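Long-range contacts in SusD homolog (Bacteroides ovatus, PDB 4F53), which probably binds mucin O-glycans as a TPR-like sugar-binding protein of the SusD and RagB outer membrane lipoprotein family: residues 150-155 against 515-520; 235-240 against 366-371. All coordinates share one frame; numbering follows the deposited sequence.

The chain first passes 150-155, at the start of helix 152-173. It then reaches 235-240, a loop with a short 3-10 segment between helix 221-231 and strand 241-243. Interaction 2 closes when helix 358-372 brings 366-371 back to 235-240, after 125 intervening residues. Interaction 1 closes last, at the C terminus, where 515-520 returns to 150-155 after 359 residues. The smaller loop therefore lies wholly within the larger one, and the two do not cross. Interaction 1 ties the chain end to a helix start. Interaction 2 ties a loop to a helix side. Their centres are 31 Å apart, and they do not touch.

Interaction 1 of 2, residues 150-155 against 515-520; sequences DSQQAV and VWWDCK
Gln152 OE1 accepts a hydrogen bond from the backbone N of Trp517 at 3.1 Å, nearly in line with the C=O bond (166°). The Gln152 chain is extended, CG anti to the backbone N (chi1 -176°), carrying the amide to the Val515-Asp518 type I turn. Gln152 CD sits 3.5 Å from Trp517 CD1; the amide comes at the indole obliquely, although the planes are 13° apart. Gln153 CB lies over one face of Trp516, a CH-pi contact 3.8 Å from the five-membered ring centroid. Gln153 CG runs on past the rim of the indole, 3.6 Å from Trp516 CZ2. At the ring edge, Trp516 NE1 donates to water 1 at 2.9 Å, which donates weakly to Gln153 OE1. With an alanine in place of Trp516, Gln153 would probably lose its ring face and water 1 its NE1 donor. From helix 110-131, Thr128 OG1 is hydrogen-bonded to Gln152 NE2 and Asp129 OD1 to Trp517 NE1. The carboxylate of Glu502, on helix 489-502, is hydrogen-bonded to the backbone N of Gln152 and of Gln153. Ser151 is the N-cap of helix 152-173, its OG accepting from Ala154 N. The turn thus packs against that helix start, and Trp517 also touches helix 442-452.

Interaction 2 of 2, residues 235-240 against 366-371; sequences TAATDG and IRLSFE
Glu371 reaches out from helix 358-372 and lies alongside Ala237. Its CB is directed toward the 235-240 loop and lies 4.2 Å from Ala237 CB. The chain leaves with CG anti to the backbone N (chi1 -169°) and stays extended, which brings the carboxylate up to the loop. Glu371 CG meets the same methyl, and Glu371 CD follows at 3.7 Å from Ala237 CB. Glu371 OE1 accepts from water 2 at 2.7 Å. Water 2 in turn accepts from the backbone N of Ala237 at 2.9 Å. Glu371 OE2 accepts from water 3 at 3.0 Å, and water 3 accepts from Thr238 N at 3.2 Å. The carboxylate is thus bridged to two successive N-H groups at the start of the 3-10 segment 237-239. The Glu371 side chain also comes within about 3 Å of a bound calcium ion at the nearest atoms, consistent with a role in holding the metal. One turn back, Leu368 CD2 lies 4.3 Å from Ala237 CB, the apolar pair of the contact, and also rests against the loop backbone at Ala237 N. The loop is braced from within by Asp239, whose OD2 accepts from both Thr235 N and Ala236 N, while OD1 forms a salt bridge with Lys195 of helix 190-207. Leu368 also packs on Ser338 and Ala341, and Thr235 on Arg344. Helix 337-349 therefore touches both partners, the loop and helix 358-372.

Interaction 1 of 2, residues 150-155 against 515-520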
ATOM      1  N   ASP A 150      14.841  16.526  -2.098  1.00 43.86           N
ATOM      2  CA  ASP A 150      15.917  15.547  -2.116  1.00 42.18           C
ATOM      3  C   ASP A 150      15.618  14.562  -3.205  1.00 43.45           C
ATOM      4  O   ASP A 150      14.447  14.254  -3.436  1.00 42.28           O
ATOM      5  CB  ASP A 150      16.001  14.767  -0.777  1.00 42.45           C
ATOM      6  CG  ASP A 150      16.309  15.524   0.496  1.00 48.97           C
ATOM      7  OD1 ASP A 150      16.719  16.696   0.408  1.00 53.42           O
ATOM      8  OD2 ASP A 150      16.146  14.939   1.578  1.00 46.31           O
ATOM      9  N   SER A 151      16.652  13.966  -3.790  1.00 38.81           N
ATOM     10  CA  SER A 151      16.466  12.883  -4.741  1.00 36.48           C
ATOM     11  C   SER A 151      15.835  11.693  -3.980  1.00 39.12           C
ATOM     12  O   SER A 151      15.981  11.622  -2.754  1.00 36.99           O
ATOM     13  CB  SER A 151      17.799  12.504  -5.379  1.00 37.46           C
ATOM     14  OG  SER A 151      18.708  11.951  -4.443  1.00 47.22           O
ATOM     15  N   GLN A 152      15.112  10.786  -4.673  1.00 34.31           N
ATOM     16  CA  GLN A 152      14.558   9.643  -3.978  1.00 32.61           C
ATOM     17  C   GLN A 152      15.697   8.817  -3.323  1.00 36.64           C
ATOM     18  O   GLN A 152      15.546   8.360  -2.185  1.00 37.06           O
ATOM     19  CB  GLN A 152      13.706   8.789  -4.905  1.00 33.39           C
ATOM     20  CG  GLN A 152      13.037   7.653  -4.163  1.00 30.17           C
ATOM     21  CD  GLN A 152      12.096   6.897  -5.028  1.00 36.90           C
ATOM     22  OE1 GLN A 152      12.497   6.144  -5.921  1.00 32.25           O
ATOM     23  NE2 GLN A 152      10.830   6.991  -4.695  1.00 26.54           N
ATOM     24  N   GLN A 153      16.848   8.693  -4.008  1.00 33.93           N
ATOM     25  CA  GLN A 153      18.010   7.986  -3.472  1.00 33.70           C
ATOM     26  C   GLN A 153      18.503   8.612  -2.146  1.00 40.43           C
ATOM     27  O   GLN A 153      18.785   7.875  -1.195  1.00 40.74           O
ATOM     28  CB  GLN A 153      19.154   7.933  -4.462  1.00 35.20           C
ATOM     29  CG  GLN A 153      20.310   7.099  -3.854  1.00 35.02           C
ATOM     30  CD  GLN A 153      21.470   6.857  -4.747  1.00 49.90           C
ATOM     31  OE1 GLN A 153      21.471   7.219  -5.923  1.00 48.20           O
ATOM     32  NE2 GLN A 153      22.482   6.237  -4.178  1.00 42.11           N
ATOM     33  N   ALA A 154      18.597   9.950  -2.092  1.00 37.39           N
ATOM     34  CA  ALA A 154      18.987  10.666  -0.881  1.00 38.69           C
ATOM     35  C   ALA A 154      17.942  10.487   0.229  1.00 40.23           C
ATOM     36  O   ALA A 154      18.321  10.355   1.390  1.00 40.42           O
ATOM     37  CB  ALA A 154      19.202  12.155  -1.172  1.00 40.93           C
ATOM     38  N   VAL A 155      16.644  10.413  -0.121  1.00 36.83           N
ATOM     39  CA  VAL A 155      15.551  10.182   0.844  1.00 34.76           C
ATOM     40  C   VAL A 155      15.705   8.783   1.452  1.00 38.39           C
ATOM     41  O   VAL A 155      15.737   8.662   2.678  1.00 39.09           O
ATOM     42  CB  VAL A 155      14.159  10.379   0.211  1.00 36.95           C
ATOM     43  CG1 VAL A 155      13.052   9.992   1.191  1.00 35.20           C
ATOM     44  CG2 VAL A 155      13.973  11.822  -0.268  1.00 37.76           C
ATOM     45  N   VAL A 515      10.065   6.280 -10.890  1.00 32.33           N
ATOM     46  CA  VAL A 515      10.824   6.789  -9.753  1.00 30.67           C
ATOM     47  C   VAL A 515      12.149   5.970  -9.717  1.00 34.89           C
ATOM     48  O   VAL A 515      12.290   4.957 -10.432  1.00 34.45           O
ATOM     49  CB  VAL A 515      10.019   6.773  -8.400  1.00 31.93           C
ATOM     50  CG1 VAL A 515       8.753   7.614  -8.512  1.00 31.49           C
ATOM     51  CG2 VAL A 515       9.677   5.350  -7.945  1.00 28.85           C
ATOM     52  N   TRP A 516      13.127   6.454  -8.952  1.00 31.94           N
ATOM     53  CA  TRP A 516      14.462   5.877  -8.830  1.00 31.60           C
ATOM     54  C   TRP A 516      14.469   4.328  -8.575  1.00 34.91           C
ATOM     55  O   TRP A 516      15.181   3.635  -9.301  1.00 35.44           O
ATOM     56  CB  TRP A 516      15.223   6.634  -7.738  1.00 30.90           C
ATOM     57  CG  TRP A 516      16.494   5.992  -7.273  1.00 31.65           C
ATOM     58  CD1 TRP A 516      17.706   6.008  -7.896  1.00 34.86           C
ATOM     59  CD2 TRP A 516      16.681   5.284  -6.041  1.00 31.26           C
ATOM     60  NE1 TRP A 516      18.638   5.326  -7.138  1.00 34.37           N
ATOM     61  CE2 TRP A 516      18.039   4.890  -5.983  1.00 35.09           C
ATOM     62  CE3 TRP A 516      15.827   4.948  -4.970  1.00 32.01           C
ATOM     63  CZ2 TRP A 516      18.561   4.163  -4.911  1.00 33.45           C
ATOM     64  CZ3 TRP A 516      16.360   4.263  -3.885  1.00 33.06           C
ATOM     65  CH2 TRP A 516      17.706   3.865  -3.873  1.00 33.54           C
ATOM     66  N   TRP A 517      13.691   3.787  -7.606  1.00 30.32           N
ATOM     67  CA  TRP A 517      13.726   2.332  -7.317  1.00 28.06           C
ATOM     68  C   TRP A 517      13.018   1.502  -8.385  1.00 33.65           C
ATOM     69  O   TRP A 517      13.232   0.286  -8.460  1.00 33.58           O
ATOM     70  CB  TRP A 517      13.160   1.987  -5.904  1.00 25.27           C
ATOM     71  CG  TRP A 517      11.805   2.549  -5.546  1.00 25.57           C
ATOM     72  CD1 TRP A 517      11.545   3.510  -4.608  1.00 28.40           C
ATOM     73  CD2 TRP A 517      10.518   2.115  -6.042  1.00 24.28           C
ATOM     74  NE1 TRP A 517      10.188   3.756  -4.546  1.00 26.28           N
ATOM     75  CE2 TRP A 517       9.536   2.919  -5.416  1.00 26.79           C
ATOM     76  CE3 TRP A 517      10.097   1.134  -6.968  1.00 25.10           C
ATOM     77  CZ2 TRP A 517       8.167   2.817  -5.732  1.00 26.27           C
ATOM     78  CZ3 TRP A 517       8.743   1.041  -7.290  1.00 25.79           C
ATOM     79  CH2 TRP A 517       7.793   1.868  -6.668  1.00 26.03           C
ATOM     80  N   ASP A 518      12.167   2.145  -9.209  1.00 31.77           N
ATOM     81  CA  ASP A 518      11.369   1.462 -10.236  1.00 30.91           C
ATOM     82  C   ASP A 518      12.219   1.275 -11.482  1.00 35.56           C
ATOM     83  O   ASP A 518      11.984   1.903 -12.515  1.00 37.31           O
ATOM     84  CB  ASP A 518      10.076   2.253 -10.508  1.00 31.34           C
ATOM     85  CG  ASP A 518       9.049   1.586 -11.405  1.00 33.74           C
ATOM     86  OD1 ASP A 518       9.284   0.436 -11.824  1.00 33.65           O
ATOM     87  OD2 ASP A 518       7.999   2.233 -11.698  1.00 33.03           O
ATOM     88  N   CYS A 519      13.219   0.395 -11.385  1.00 30.55           N
ATOM     89  CA  CYS A 519      14.143   0.198 -12.497  1.00 32.10           C
ATOM     90  C   CYS A 519      14.410  -1.279 -12.767  1.00 37.54           C
ATOM     91  O   CYS A 519      15.513  -1.612 -13.217  1.00 40.94           O
ATOM     92  CB  CYS A 519      15.443   0.962 -12.250  1.00 32.60           C
ATOM     93  SG  CYS A 519      16.231   0.563 -10.666  1.00 35.96           S
ATOM     94  N   LYS A 520      13.401  -2.161 -12.560  1.00 31.92           N
ATOM     95  CA  LYS A 520      13.508  -3.592 -12.890  1.00 32.60           C
ATOM     96  C   LYS A 520      13.864  -3.748 -14.387  1.00 44.12           C
ATOM     97  O   LYS A 520      13.260  -3.023 -15.217  1.00 54.10           O
ATOM     98  CB  LYS A 520      12.190  -4.332 -12.576  1.00 33.53           C
ATOM     99  CG  LYS A 520      12.240  -5.806 -12.945  1.00 31.80           C
ATOM    100  CD  LYS A 520      10.961  -6.528 -12.665  1.00 41.80           C
ATOM    101  CE  LYS A 520      11.197  -8.012 -12.797  1.00 44.13           C
ATOM    102  NZ  LYS A 520       9.953  -8.793 -12.692  1.00 42.58           N
ATOM    103  OXT LYS A 520      14.775  -4.541 -14.709  1.00 58.01           O
TER
HETATM  104  O   HOH W   1      21.231   5.031  -8.499  1.00 45.15           O

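Interaction 2 of 2, residues 235-240 against 366-371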
ATOM      1  N   THR A 235       7.672 -12.217  13.254  1.00 35.56           N
ATOM      2  CA  THR A 235       7.651 -13.647  12.866  1.00 35.72           C
ATOM      3  C   THR A 235       6.304 -14.310  13.207  1.00 39.16           C
ATOM      4  O   THR A 235       6.029 -15.413  12.740  1.00 41.47           O
ATOM      5  CB  THR A 235       8.807 -14.444  13.521  1.00 33.85           C
ATOM      6  OG1 THR A 235       8.650 -14.363  14.924  1.00 36.38           O
ATOM      7  CG2 THR A 235      10.210 -13.941  13.120  1.00 30.69           C
ATOM      8  N   ALA A 236       5.500 -13.685  14.053  1.00 32.55           N
ATOM      9  CA  ALA A 236       4.203 -14.235  14.448  1.00 32.12           C
ATOM     10  C   ALA A 236       3.107 -13.292  13.991  1.00 36.85           C
ATOM     11  O   ALA A 236       3.358 -12.084  13.906  1.00 37.43           O
ATOM     12  CB  ALA A 236       4.153 -14.424  15.969  1.00 33.41           C
ATOM     13  N   ALA A 237       1.899 -13.815  13.712  1.00 32.97           N
ATOM     14  CA  ALA A 237       0.748 -12.990  13.296  1.00 33.09           C
ATOM     15  C   ALA A 237       0.496 -11.820  14.286  1.00 36.85           C
ATOM     16  O   ALA A 237       0.169 -10.717  13.860  1.00 35.55           O
ATOM     17  CB  ALA A 237      -0.508 -13.849  13.175  1.00 33.80           C
ATOM     18  N   THR A 238       0.709 -12.058  15.593  1.00 33.75           N
ATOM     19  CA  THR A 238       0.492 -11.046  16.641  1.00 33.36           C
ATOM     20  C   THR A 238       1.611  -9.989  16.689  1.00 36.09           C
ATOM     21  O   THR A 238       1.468  -9.017  17.412  1.00 37.44           O
ATOM     22  CB  THR A 238       0.298 -11.690  18.001  1.00 38.85           C
ATOM     23  OG1 THR A 238       1.397 -12.567  18.243  1.00 42.31           O
ATOM     24  CG2 THR A 238      -1.032 -12.412  18.111  1.00 35.06           C
ATOM     25  N   ASP A 239       2.690 -10.140  15.900  1.00 32.26           N
ATOM     26  CA  ASP A 239       3.740  -9.126  15.787  1.00 31.29           C
ATOM     27  C   ASP A 239       3.311  -8.007  14.827  1.00 33.30           C
ATOM     28  O   ASP A 239       3.905  -6.923  14.849  1.00 33.32           O
ATOM     29  CB  ASP A 239       5.074  -9.713  15.305  1.00 31.92           C
ATOM     30  CG  ASP A 239       5.747 -10.682  16.243  1.00 37.64           C
ATOM     31  OD1 ASP A 239       5.584 -10.532  17.475  1.00 39.14           O
ATOM     32  OD2 ASP A 239       6.477 -11.558  15.751  1.00 39.54           O
ATOM     33  N   GLY A 240       2.301  -8.290  13.994  1.00 28.18           N
ATOM     34  CA  GLY A 240       1.763  -7.352  13.012  1.00 27.05           C
ATOM     35  C   GLY A 240       1.295  -6.050  13.620  1.00 28.95           C
ATOM     36  O   GLY A 240       0.891  -6.036  14.775  1.00 28.60           O
ATOM     37  N   ILE A 366       1.716 -17.495   3.703  1.00 25.00           N
ATOM     38  CA  ILE A 366       0.332 -17.949   3.495  1.00 26.06           C
ATOM     39  C   ILE A 366      -0.294 -18.390   4.845  1.00 29.85           C
ATOM     40  O   ILE A 366      -1.398 -17.959   5.155  1.00 28.63           O
ATOM     41  CB  ILE A 366       0.260 -19.068   2.412  1.00 29.05           C
ATOM     42  CG1 ILE A 366       0.772 -18.518   1.052  1.00 27.15           C
ATOM     43  CG2 ILE A 366      -1.177 -19.665   2.305  1.00 30.66           C
ATOM     44  CD1 ILE A 366       0.954 -19.565  -0.087  1.00 29.20           C
ATOM     45  N   ARG A 367       0.429 -19.190   5.656  1.00 28.66           N
ATOM     46  CA  ARG A 367      -0.039 -19.633   6.980  1.00 29.41           C
ATOM     47  C   ARG A 367      -0.299 -18.428   7.887  1.00 32.52           C
ATOM     48  O   ARG A 367      -1.332 -18.387   8.551  1.00 30.37           O
ATOM     49  CB  ARG A 367       0.972 -20.579   7.667  1.00 30.97           C
ATOM     50  CG  ARG A 367       1.123 -21.933   6.975  1.00 45.91           C
ATOM     51  CD  ARG A 367       2.274 -22.757   7.565  1.00 52.22           C
ATOM     52  NE  ARG A 367       2.493 -24.011   6.838  1.00 57.79           N
ATOM     53  CZ  ARG A 367       1.756 -25.111   6.997  1.00 73.38           C
ATOM     54  NH1 ARG A 367       0.742 -25.125   7.858  1.00 57.15           N
ATOM     55  NH2 ARG A 367       2.022 -26.201   6.290  1.00 59.57           N
ATOM     56  N   LEU A 368       0.637 -17.443   7.905  1.00 29.08           N
ATOM     57  CA  LEU A 368       0.473 -16.242   8.707  1.00 29.14           C
ATOM     58  C   LEU A 368      -0.769 -15.452   8.264  1.00 33.75           C
ATOM     59  O   LEU A 368      -1.507 -14.961   9.127  1.00 34.19           O
ATOM     60  CB  LEU A 368       1.722 -15.344   8.637  1.00 28.62           C
ATOM     61  CG  LEU A 368       2.926 -15.804   9.469  1.00 33.12           C
ATOM     62  CD1 LEU A 368       4.190 -15.076   9.029  1.00 32.06           C
ATOM     63  CD2 LEU A 368       2.676 -15.623  10.957  1.00 32.05           C
ATOM     64  N   SER A 369      -1.030 -15.375   6.930  1.00 25.39           N
ATOM     65  CA  SER A 369      -2.178 -14.645   6.420  1.00 23.76           C
ATOM     66  C   SER A 369      -3.492 -15.337   6.828  1.00 29.80           C
ATOM     67  O   SER A 369      -4.455 -14.650   7.233  1.00 30.57           O
ATOM     68  CB  SER A 369      -2.069 -14.468   4.914  1.00 23.91           C
ATOM     69  OG  SER A 369      -3.213 -13.818   4.389  1.00 28.77           O
ATOM     70  N   PHE A 370      -3.524 -16.677   6.767  1.00 26.67           N
ATOM     71  CA  PHE A 370      -4.681 -17.472   7.231  1.00 26.86           C
ATOM     72  C   PHE A 370      -4.968 -17.165   8.730  1.00 32.96           C
ATOM     73  O   PHE A 370      -6.090 -16.832   9.085  1.00 31.52           O
ATOM     74  CB  PHE A 370      -4.424 -18.966   7.008  1.00 28.34           C
ATOM     75  CG  PHE A 370      -4.884 -19.482   5.662  1.00 30.54           C
ATOM     76  CD1 PHE A 370      -4.524 -18.827   4.482  1.00 31.79           C
ATOM     77  CD2 PHE A 370      -5.646 -20.644   5.569  1.00 32.95           C
ATOM     78  CE1 PHE A 370      -4.924 -19.320   3.241  1.00 33.35           C
ATOM     79  CE2 PHE A 370      -6.064 -21.124   4.326  1.00 35.51           C
ATOM     80  CZ  PHE A 370      -5.681 -20.474   3.170  1.00 33.29           C
ATOM     81  N   GLU A 371      -3.928 -17.206   9.569  1.00 31.65           N
ATOM     82  CA  GLU A 371      -3.995 -16.896  10.998  1.00 32.32           C
ATOM     83  C   GLU A 371      -4.464 -15.452  11.230  1.00 37.36           C
ATOM     84  O   GLU A 371      -5.304 -15.218  12.088  1.00 39.62           O
ATOM     85  CB  GLU A 371      -2.623 -17.121  11.637  1.00 34.07           C
ATOM     86  CG  GLU A 371      -2.639 -17.086  13.151  1.00 49.81           C
ATOM     87  CD  GLU A 371      -1.316 -17.433  13.803  1.00 73.78           C
ATOM     88  OE1 GLU A 371      -0.378 -17.869  13.090  1.00 49.22           O
ATOM     89  OE2 GLU A 371      -1.220 -17.255  15.040  1.00 76.46           O
TER
HETATM   90  O   HOH W   2       1.835 -16.651  14.174  1.00 37.87           O
HETATM   91  O   HOH W   3       0.313 -15.095  16.469  1.00 47.11           O